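Side-chain contacts in carbohydrate deacetylase (Enterococcus faecalis, PDB 2I5I), which probably removes acetyl groups from acetylated carbohydrates, a magnesium-dependent step in the breakdown of oligosaccharides: residues A[124-129]-A[256-261]; A[155-160]-A[166-171]; A[182-187]-A[233-238]. One frame throughout, in Å; residues are numbered along the deposited sequence.

Contact 1. Residues A[124-129]-A[256-261]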
loop_
_atom_site.group_PDB
_atom_site.type_symbol
_atom_site.label_atom_id
_atom_site.label_comp_id
_atom_site.label_asym_id
_atom_site.label_seq_id
_atom_site.Cartn_x
_atom_site.Cartn_y
_atom_site.Cartn_z
ATOM N N PRO A 124 -9.805 0.763 20.051
ATOM C CA PRO A 124 -11.076 0.132 19.678
ATOM C C PRO A 124 -12.151 1.206 19.573
ATOM O O PRO A 124 -12.047 2.247 20.231
ATOM C CB PRO A 124 -11.352 -0.800 20.844
ATOM C CG PRO A 124 -10.494 -0.348 21.968
ATOM C CD PRO A 124 -9.316 0.365 21.375
ATOM N N ASP A 125 -13.197 1.034 18.770
ATOM C CA ASP A 125 -14.250 2.056 18.761
ATOM C C ASP A 125 -15.354 1.699 19.754
ATOM O O ASP A 125 -16.299 2.478 19.988
ATOM C CB ASP A 125 -14.756 2.232 17.330
ATOM C CG ASP A 125 -15.631 1.129 16.790
ATOM O OD1 ASP A 125 -15.650 0.059 17.428
ATOM O OD2 ASP A 125 -16.293 1.339 15.741
ATOM N N HIS A 126 -15.284 0.505 20.344
ATOM C CA HIS A 126 -16.275 0.055 21.315
ATOM C C HIS A 126 -15.842 -1.250 21.966
ATOM O O HIS A 126 -14.811 -1.836 21.630
ATOM C CB HIS A 126 -17.646 -0.085 20.671
ATOM C CG HIS A 126 -17.970 -1.319 19.911
ATOM N ND1 HIS A 126 -17.526 -1.526 18.624
ATOM C CD2 HIS A 126 -18.707 -2.413 20.224
ATOM C CE1 HIS A 126 -17.989 -2.693 18.194
ATOM N NE2 HIS A 126 -18.707 -3.274 19.143
ATOM N N ILE A 127 -16.651 -1.677 22.923
ATOM C CA ILE A 127 -16.410 -2.849 23.735
ATOM C C ILE A 127 -17.611 -3.776 23.717
ATOM O O ILE A 127 -18.768 -3.362 23.787
ATOM C CB ILE A 127 -16.121 -2.479 25.220
ATOM C CG1 ILE A 127 -14.883 -1.618 25.411
ATOM C CG2 ILE A 127 -16.049 -3.723 26.084
ATOM C CD1 ILE A 127 -14.739 -1.043 26.801
ATOM N N ASP A 128 -17.350 -5.071 23.648
ATOM C CA ASP A 128 -18.368 -6.099 23.804
ATOM C C ASP A 128 -17.668 -7.306 24.412
ATOM O O ASP A 128 -16.496 -7.159 24.779
ATOM C CB ASP A 128 -19.077 -6.388 22.503
ATOM C CG ASP A 128 -18.270 -7.178 21.482
ATOM O OD1 ASP A 128 -17.076 -7.437 21.703
ATOM O OD2 ASP A 128 -18.872 -7.524 20.440
ATOM N N SER A 129 -18.313 -8.472 24.490
ATOM C CA SER A 129 -17.623 -9.602 25.083
ATOM C C SER A 129 -18.051 -10.935 24.476
ATOM O O SER A 129 -19.225 -11.139 24.116
ATOM C CB SER A 129 -17.934 -9.697 26.603
ATOM O OG SER A 129 -19.281 -10.169 26.527
ATOM N N ALA A 256 -24.842 1.490 10.124
ATOM C CA ALA A 256 -23.905 2.261 10.911
ATOM C C ALA A 256 -22.918 1.429 11.699
ATOM O O ALA A 256 -22.918 0.200 11.695
ATOM C CB ALA A 256 -24.738 3.120 11.875
ATOM N N ASN A 257 -22.061 2.128 12.438
ATOM C CA ASN A 257 -21.065 1.486 13.291
ATOM C C ASN A 257 -21.041 2.221 14.629
ATOM O O ASN A 257 -21.859 3.142 14.769
ATOM C CB ASN A 257 -19.687 1.447 12.633
ATOM C CG ASN A 257 -19.199 2.809 12.193
ATOM O OD1 ASN A 257 -19.288 3.791 12.939
ATOM N ND2 ASN A 257 -18.685 2.842 10.968
ATOM N N TYR A 258 -20.200 1.814 15.564
ATOM C CA TYR A 258 -20.206 2.458 16.887
ATOM C C TYR A 258 -19.618 3.854 16.882
ATOM O O TYR A 258 -19.587 4.510 17.934
ATOM C CB TYR A 258 -19.494 1.588 17.932
ATOM C CG TYR A 258 -20.356 0.560 18.632
ATOM C CD1 TYR A 258 -20.714 -0.643 18.059
ATOM C CD2 TYR A 258 -20.831 0.784 19.924
ATOM C CE1 TYR A 258 -21.503 -1.596 18.685
ATOM C CE2 TYR A 258 -21.611 -0.153 20.563
ATOM C CZ TYR A 258 -21.959 -1.342 19.973
ATOM O OH TYR A 258 -22.730 -2.252 20.643
ATOM N N GLU A 259 -19.138 4.408 15.770
ATOM C CA GLU A 259 -18.794 5.815 15.683
ATOM C C GLU A 259 -20.040 6.672 15.955
ATOM O O GLU A 259 -19.942 7.834 16.340
ATOM C CB GLU A 259 -18.245 6.221 14.307
ATOM C CG GLU A 259 -16.844 5.740 13.979
ATOM C CD GLU A 259 -15.782 6.208 14.957
ATOM O OE1 GLU A 259 -15.904 7.314 15.542
ATOM O OE2 GLU A 259 -14.800 5.456 15.161
ATOM N N SER A 260 -21.219 6.112 15.756
ATOM C CA SER A 260 -22.502 6.751 15.974
ATOM C C SER A 260 -22.825 6.880 17.469
ATOM O O SER A 260 -23.785 7.562 17.845
ATOM C CB SER A 260 -23.627 5.968 15.305
ATOM O OG SER A 260 -23.870 4.749 15.992
ATOM N N LEU A 261 -22.010 6.240 18.292
ATOM C CA LEU A 261 -22.130 6.207 19.739
ATOM C C LEU A 261 -20.870 6.652 20.468
ATOM O O LEU A 261 -20.681 6.321 21.637
ATOM C CB LEU A 261 -22.472 4.785 20.208
ATOM C CG LEU A 261 -23.833 4.235 19.769
ATOM C CD1 LEU A 261 -23.936 2.760 20.127
ATOM C CD2 LEU A 261 -24.967 5.055 20.375
HETATM O O HOH W 1 -14.770 2.965 14.066
HETATM O O HOH W 2 -17.090 4.848 18.995
HETATM O O HOH W 3 -18.354 -0.344 15.044
#

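Contact 2. Residues A[155-160]-A[166-171]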
loop_
_atom_site.group_PDB
_atom_site.type_symbol
_atom_site.label_atom_id
_atom_site.label_comp_id
_atom_site.label_asym_id
_atom_site.label_seq_id
_atom_site.Cartn_x
_atom_site.Cartn_y
_atom_site.Cartn_z
ATOM N N LEU A 155 -20.406 0.761 24.844
ATOM C CA LEU A 155 -20.435 -0.633 25.229
ATOM C C LEU A 155 -21.670 -1.327 24.697
ATOM O O LEU A 155 -22.771 -0.761 24.763
ATOM C CB LEU A 155 -20.436 -0.708 26.770
ATOM C CG LEU A 155 -20.642 -2.076 27.383
ATOM C CD1 LEU A 155 -19.442 -2.979 27.062
ATOM C CD2 LEU A 155 -20.817 -2.012 28.893
ATOM N N ARG A 156 -21.515 -2.544 24.194
ATOM C CA ARG A 156 -22.623 -3.309 23.671
ATOM C C ARG A 156 -23.745 -3.425 24.722
ATOM O O ARG A 156 -23.427 -3.680 25.886
ATOM C CB ARG A 156 -22.173 -4.726 23.280
ATOM C CG ARG A 156 -23.339 -5.633 22.933
ATOM C CD ARG A 156 -22.830 -7.012 22.532
ATOM N NE ARG A 156 -22.532 -7.026 21.095
ATOM C CZ ARG A 156 -22.043 -8.103 20.474
ATOM N NH1 ARG A 156 -21.794 -9.207 21.148
ATOM N NH2 ARG A 156 -21.787 -8.091 19.164
ATOM N N ASN A 157 -24.977 -3.275 24.278
ATOM C CA ASN A 157 -26.134 -3.484 25.162
ATOM C C ASN A 157 -26.122 -4.927 25.639
ATOM O O ASN A 157 -26.241 -5.874 24.857
ATOM C CB ASN A 157 -27.391 -3.106 24.413
ATOM C CG ASN A 157 -28.705 -3.388 25.095
ATOM O OD1 ASN A 157 -28.831 -4.307 25.903
ATOM N ND2 ASN A 157 -29.677 -2.560 24.722
ATOM N N ALA A 158 -26.007 -5.107 26.949
ATOM C CA ALA A 158 -25.921 -6.431 27.530
ATOM C C ALA A 158 -27.215 -7.193 27.715
ATOM O O ALA A 158 -27.160 -8.382 28.100
ATOM C CB ALA A 158 -25.239 -6.269 28.902
ATOM N N SER A 159 -28.405 -6.624 27.498
ATOM C CA SER A 159 -29.604 -7.433 27.809
ATOM C C SER A 159 -30.106 -8.270 26.649
ATOM O O SER A 159 -30.370 -7.725 25.583
ATOM C CB SER A 159 -30.730 -6.503 28.296
ATOM O OG SER A 159 -32.039 -6.981 27.996
ATOM N N ARG A 160 -30.302 -9.581 26.820
ATOM C CA ARG A 160 -30.911 -10.382 25.744
ATOM C C ARG A 160 -32.159 -11.121 26.224
ATOM O O ARG A 160 -32.506 -12.186 25.706
ATOM C CB ARG A 160 -29.927 -11.409 25.185
ATOM C CG ARG A 160 -28.543 -10.831 24.931
ATOM C CD ARG A 160 -27.663 -11.764 24.129
ATOM N NE ARG A 160 -26.474 -11.076 23.628
ATOM C CZ ARG A 160 -25.493 -11.686 22.974
ATOM N NH1 ARG A 160 -25.550 -12.992 22.736
ATOM N NH2 ARG A 160 -24.433 -11.022 22.539
ATOM N N ASP A 166 -33.371 -4.318 32.984
ATOM C CA ASP A 166 -32.946 -3.298 33.936
ATOM C C ASP A 166 -31.437 -3.099 33.922
ATOM O O ASP A 166 -30.880 -2.223 34.585
ATOM C CB ASP A 166 -33.472 -3.647 35.320
ATOM C CG ASP A 166 -32.777 -4.765 36.054
ATOM O OD1 ASP A 166 -32.257 -5.708 35.425
ATOM O OD2 ASP A 166 -32.765 -4.694 37.307
ATOM N N TYR A 167 -30.732 -3.916 33.143
ATOM C CA TYR A 167 -29.278 -3.714 33.027
ATOM C C TYR A 167 -28.967 -2.317 32.505
ATOM O O TYR A 167 -28.026 -1.641 32.912
ATOM C CB TYR A 167 -28.682 -4.755 32.092
ATOM C CG TYR A 167 -28.360 -6.117 32.646
ATOM C CD1 TYR A 167 -28.470 -6.458 33.983
ATOM C CD2 TYR A 167 -27.915 -7.117 31.778
ATOM C CE1 TYR A 167 -28.162 -7.727 34.442
ATOM C CE2 TYR A 167 -27.599 -8.384 32.225
ATOM C CZ TYR A 167 -27.719 -8.690 33.564
ATOM O OH TYR A 167 -27.411 -9.946 34.030
ATOM N N LEU A 168 -29.799 -1.890 31.555
ATOM C CA LEU A 168 -29.514 -0.651 30.839
ATOM C C LEU A 168 -29.641 0.560 31.726
ATOM O O LEU A 168 -29.046 1.617 31.479
ATOM C CB LEU A 168 -30.424 -0.539 29.609
ATOM C CG LEU A 168 -29.621 -0.883 28.324
ATOM C CD1 LEU A 168 -29.527 -2.394 28.208
ATOM C CD2 LEU A 168 -30.235 -0.243 27.095
ATOM N N GLU A 169 -30.379 0.427 32.834
ATOM C CA GLU A 169 -30.441 1.629 33.692
ATOM C C GLU A 169 -29.074 1.939 34.297
ATOM O O GLU A 169 -28.847 3.018 34.853
ATOM C CB GLU A 169 -31.514 1.529 34.753
ATOM C CG GLU A 169 -31.741 0.260 35.541
ATOM C CD GLU A 169 -33.154 0.219 36.079
ATOM O OE1 GLU A 169 -34.093 0.478 35.297
ATOM O OE2 GLU A 169 -33.330 -0.073 37.282
ATOM N N LEU A 170 -28.137 1.003 34.256
ATOM C CA LEU A 170 -26.820 1.180 34.800
ATOM C C LEU A 170 -25.841 1.856 33.853
ATOM O O LEU A 170 -24.762 2.240 34.304
ATOM C CB LEU A 170 -26.171 -0.166 35.168
ATOM C CG LEU A 170 -27.137 -1.163 35.830
ATOM C CD1 LEU A 170 -26.441 -2.484 36.087
ATOM C CD2 LEU A 170 -27.716 -0.541 37.095
ATOM N N TYR A 171 -26.224 1.953 32.581
ATOM C CA TYR A 171 -25.265 2.476 31.606
ATOM C C TYR A 171 -25.002 3.965 31.779
ATOM O O TYR A 171 -23.851 4.396 31.807
ATOM C CB TYR A 171 -25.769 2.209 30.174
ATOM C CG TYR A 171 -25.454 0.810 29.662
ATOM C CD1 TYR A 171 -26.007 -0.307 30.266
ATOM C CD2 TYR A 171 -24.596 0.638 28.580
ATOM C CE1 TYR A 171 -25.724 -1.581 29.811
ATOM C CE2 TYR A 171 -24.300 -0.634 28.106
ATOM C CZ TYR A 171 -24.867 -1.724 28.726
ATOM O OH TYR A 171 -24.605 -2.997 28.295
#

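Contact 3. Residues A[182-187]-A[233-238]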
loop_
_atom_site.group_PDB
_atom_site.type_symbol
_atom_site.label_atom_id
_atom_site.label_comp_id
_atom_site.label_asym_id
_atom_site.label_seq_id
_atom_site.Cartn_x
_atom_site.Cartn_y
_atom_site.Cartn_z
ATOM N N TYR A 182 -29.942 -10.372 19.066
ATOM C CA TYR A 182 -29.055 -11.503 19.216
ATOM C C TYR A 182 -29.585 -12.772 18.546
ATOM O O TYR A 182 -28.965 -13.822 18.730
ATOM C CB TYR A 182 -28.838 -11.790 20.714
ATOM C CG TYR A 182 -30.143 -12.133 21.420
ATOM C CD1 TYR A 182 -30.972 -11.122 21.887
ATOM C CD2 TYR A 182 -30.549 -13.446 21.615
ATOM C CE1 TYR A 182 -32.170 -11.410 22.527
ATOM C CE2 TYR A 182 -31.743 -13.754 22.252
ATOM C CZ TYR A 182 -32.539 -12.723 22.709
ATOM O OH TYR A 182 -33.729 -13.013 23.347
ATOM N N GLN A 183 -30.697 -12.707 17.833
ATOM C CA GLN A 183 -31.438 -13.897 17.438
ATOM C C GLN A 183 -30.844 -14.637 16.242
ATOM O O GLN A 183 -31.206 -15.799 16.015
ATOM C CB GLN A 183 -32.899 -13.529 17.150
ATOM C CG GLN A 183 -33.655 -13.189 18.434
ATOM C CD GLN A 183 -33.714 -11.691 18.649
ATOM O OE1 GLN A 183 -32.824 -10.958 18.230
ATOM N NE2 GLN A 183 -34.767 -11.235 19.313
ATOM N N PHE A 184 -29.936 -13.974 15.531
ATOM C CA PHE A 184 -29.367 -14.555 14.311
ATOM C C PHE A 184 -28.243 -15.509 14.659
ATOM O O PHE A 184 -27.085 -15.107 14.719
ATOM C CB PHE A 184 -28.882 -13.448 13.386
ATOM C CG PHE A 184 -28.441 -13.895 12.005
ATOM C CD1 PHE A 184 -29.337 -14.390 11.075
ATOM C CD2 PHE A 184 -27.103 -13.779 11.661
ATOM C CE1 PHE A 184 -28.921 -14.770 9.811
ATOM C CE2 PHE A 184 -26.673 -14.174 10.411
ATOM C CZ PHE A 184 -27.586 -14.674 9.497
ATOM N N TYR A 185 -28.579 -16.774 14.908
ATOM C CA TYR A 185 -27.654 -17.742 15.432
ATOM C C TYR A 185 -28.159 -19.179 15.305
ATOM O O TYR A 185 -29.316 -19.467 15.595
ATOM C CB TYR A 185 -27.377 -17.444 16.921
ATOM C CG TYR A 185 -26.493 -18.481 17.560
ATOM C CD1 TYR A 185 -25.121 -18.515 17.323
ATOM C CD2 TYR A 185 -27.047 -19.444 18.397
ATOM C CE1 TYR A 185 -24.332 -19.480 17.918
ATOM C CE2 TYR A 185 -26.256 -20.409 18.986
ATOM C CZ TYR A 185 -24.902 -20.425 18.742
ATOM O OH TYR A 185 -24.132 -21.398 19.345
ATOM N N ASP A 186 -27.244 -20.043 14.883
ATOM C CA ASP A 186 -27.481 -21.489 14.806
ATOM C C ASP A 186 -28.809 -21.853 14.177
ATOM O O ASP A 186 -29.007 -21.641 12.968
ATOM C CB ASP A 186 -27.292 -22.049 16.227
ATOM C CG ASP A 186 -26.982 -23.535 16.201
ATOM O OD1 ASP A 186 -26.370 -23.993 15.213
ATOM O OD2 ASP A 186 -27.334 -24.258 17.158
ATOM N N LYS A 187 -29.832 -22.415 14.830
ATOM C CA LYS A 187 -30.963 -22.910 14.033
ATOM C C LYS A 187 -31.834 -21.803 13.463
ATOM O O LYS A 187 -32.800 -22.055 12.733
ATOM C CB LYS A 187 -31.759 -23.891 14.899
ATOM C CG LYS A 187 -30.907 -25.084 15.323
ATOM C CD LYS A 187 -30.786 -26.118 14.213
ATOM N N ILE A 233 -20.348 -20.353 7.802
ATOM C CA ILE A 233 -20.261 -20.047 6.370
ATOM C C ILE A 233 -21.617 -19.656 5.818
ATOM O O ILE A 233 -21.703 -18.845 4.882
ATOM C CB ILE A 233 -19.654 -21.215 5.571
ATOM C CG1 ILE A 233 -20.373 -22.570 5.644
ATOM C CG2 ILE A 233 -18.190 -21.417 5.956
ATOM C CD1 ILE A 233 -19.890 -23.502 4.531
ATOM N N ARG A 234 -22.701 -20.217 6.403
ATOM C CA ARG A 234 -24.038 -19.920 5.915
ATOM C C ARG A 234 -24.368 -18.450 6.175
ATOM O O ARG A 234 -25.052 -17.808 5.386
ATOM C CB ARG A 234 -25.122 -20.802 6.544
ATOM C CG ARG A 234 -25.096 -22.265 6.182
ATOM N N GLU A 235 -23.862 -17.947 7.297
ATOM C CA GLU A 235 -24.013 -16.542 7.667
ATOM C C GLU A 235 -23.347 -15.636 6.649
ATOM O O GLU A 235 -23.888 -14.602 6.274
ATOM C CB GLU A 235 -23.429 -16.279 9.063
ATOM C CG GLU A 235 -24.089 -17.071 10.185
ATOM C CD GLU A 235 -23.803 -16.498 11.569
ATOM O OE1 GLU A 235 -23.530 -15.291 11.675
ATOM O OE2 GLU A 235 -23.858 -17.286 12.535
ATOM N N VAL A 236 -22.127 -16.018 6.217
ATOM C CA VAL A 236 -21.496 -15.220 5.169
ATOM C C VAL A 236 -22.420 -15.148 3.961
ATOM O O VAL A 236 -22.633 -14.097 3.351
ATOM C CB VAL A 236 -20.148 -15.781 4.700
ATOM C CG1 VAL A 236 -19.600 -14.876 3.598
ATOM C CG2 VAL A 236 -19.155 -15.882 5.841
ATOM N N GLU A 237 -22.993 -16.320 3.665
ATOM C CA GLU A 237 -23.795 -16.359 2.443
ATOM C C GLU A 237 -24.974 -15.417 2.566
ATOM O O GLU A 237 -25.316 -14.656 1.670
ATOM C CB GLU A 237 -24.214 -17.807 2.185
ATOM C CG GLU A 237 -25.014 -18.006 0.924
ATOM C CD GLU A 237 -25.434 -19.454 0.719
ATOM O OE1 GLU A 237 -25.607 -20.218 1.691
ATOM O OE2 GLU A 237 -25.584 -19.804 -0.474
ATOM N N ILE A 238 -25.621 -15.486 3.731
ATOM C CA ILE A 238 -26.825 -14.662 3.906
ATOM C C ILE A 238 -26.461 -13.197 4.007
ATOM O O ILE A 238 -27.095 -12.331 3.415
ATOM C CB ILE A 238 -27.595 -15.122 5.159
ATOM C CG1 ILE A 238 -28.274 -16.473 4.978
ATOM C CG2 ILE A 238 -28.578 -14.040 5.583
ATOM C CD1 ILE A 238 -28.466 -17.279 6.224
HETATM O O HOH W 4 -24.459 -16.067 14.840
#

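Contact 1. Residues A[124-129]-A[256-261]
The imidazole of His126 lies flat against the phenol ring of Tyr258. The two rings form an offset stack, with centroids 3.5 Å apart and planes only 2° from parallel. The overlap is close: His126 NE2 is 3.3 Å from Tyr258 CE1. CD2 of the histidine also sits over the tyrosine ring. His126 turns its CG between its own backbone N and carbonyl carbon (chi1 82°), which places the imidazole over one face of Tyr258. Asp125 then fixes the rotation of the imidazole. His126 ND1 donates to Asp125 OD1 at 2.7 Å, nearly straight at 167°, and the acceptor lies in the plane of the imidazole. Further in, His126 packs on Asn10, Ser35 and Thr37, and Tyr258 OH bonds to Glu210. Between them the two rings rest on strands 6-11 and 35-38 of the parallel sheet.

The side of Asp125 and Glu259 is looser and partly exposed. Here waters do the joining. One water donates to Asp125 OD2 at 2.8 Å and accepts from Tyr258 N at 2.9 Å. A second bridges the backbone O atoms of Asp125 and Tyr258. A third donates to both Asp125 OD2 and Glu259 OE2. Asp125 OD2 and Glu259 OE2 are 4.4 Å apart.

No direct hydrogen bond crosses between the segments, so the contact rests on the ring stack and on bridging water. The neighbouring carboxylates would be expected to repel each other. The shared water, and the salt bridge from Glu259 OE1 to Arg123 of the second subunit, probably ease that repulsion.

Contact 2. Residues A[155-160]-A[166-171]
Residues 155-160 and 166-171 run past each other in opposite directions, closest where the CA atoms of Ser159 and Tyr167 are 6.4 Å apart and wider toward Leu155 and Tyr171, whose CA atoms are 8.6 Å apart. Tyr171 reaches across the wide end. Its CG is anti to the carbonyl carbon (chi1 -83°), and the ring points at the backbone of 155-160. The hydroxyl OH of Tyr171 donates to Arg156 O at 2.8 Å. This oxygen lies at the ring edge, near the ring plane, and also accepts from His134. Leu155 CD2 comes from above the ring plane, 3.8 Å from Tyr171 CE2. Ala158 CB lies beyond the hydroxyl, close to that plane.

Leu168 crosses Asn157 at about a right angle. Both Leu168 methyls lie over one face of the amide, CD1 toward Asn157 OD1 at 3.1 Å and CD2 toward ND2. The amide is held at both ends. Asn157 OD1 takes the N-H of Ser159 at 2.8 Å in an Asx turn, and ND2 bonds to Pro177 O. At the narrow end Ala158 CB meets Tyr167 CD2 at 4.0 Å, and Ala158 O lies at the edge of that ring.

Arg156 turns the other way, to salt bridges with Asp12 and Glu210. Its side chain is about 8 Å from that of His130, a predicted magnesium ligand. The contact sits in the long connection between helix 138-151 and strand 179-181. Leu155 and Tyr167 pack on that helix through Leu145 and Leu141, while Arg156 and Asn157 lie on Met180 of the strand.

Contact 3. Residues A[182-187]-A[233-238]
Glu235 runs alongside the ring of Phe184, the two side chains sliding past each other in opposite directions. From the helix outward, Glu235 CB lies 4.1 Å from Phe184 CE2. CG comes to 3.9 Å from the same CE2. The chain is extended beyond CG, and Glu235 CD is also 3.9 Å from Phe184 CE2. At the tip Glu235 OE1 approaches Phe184 CE2 to 3.6 Å, and it accepts a hydrogen bond from His214 N. Glu235 OE2 bonds to Tyr228 OH. A water also lies 2.7 Å from Glu235 OE2 and 2.8 Å from Phe184 O, linking the segments, although other acceptors compete for its protons. The carboxylate and ring planes stand 72° apart.

Phe184 is the centre of an inverse gamma turn. Its CG is anti to the backbone N (chi1 -172°), which sends the ring toward the helix. There Phe184 CZ meets the methyl CG2 of Ile238 at 4.1 Å, one turn after Glu235. The buried carboxylate thus has polar partners at both oxygens while its chain packs on an aromatic ring. Phe184 fills the junction of three elements: helix 231-239, Ile194 of helix 191-203 and Cys213 of strand 208-213.

How the contacts relate
From the N terminus, residues 124-129 open contact 1, which closes only at 256-261. It joins the start of strand 127-129 to the turn after strand 254-256, and its large loop encloses the other two contacts. Contact 2 is local: it closes a short loop between helix 138-151 and strand 179-181. Contact 3 joins the loop after that strand to helix 231-239. Contacts 2 and 3 follow in series and none of the three cross. Contact 2 touches contact 1, where Ile127 O probably accepts from Arg156 N. It touches contact 3 where Arg160 O lies 2.8 Å from Tyr182 OH. Contacts 1 and 3 do not touch, their nearest atoms being about 10 Å apart.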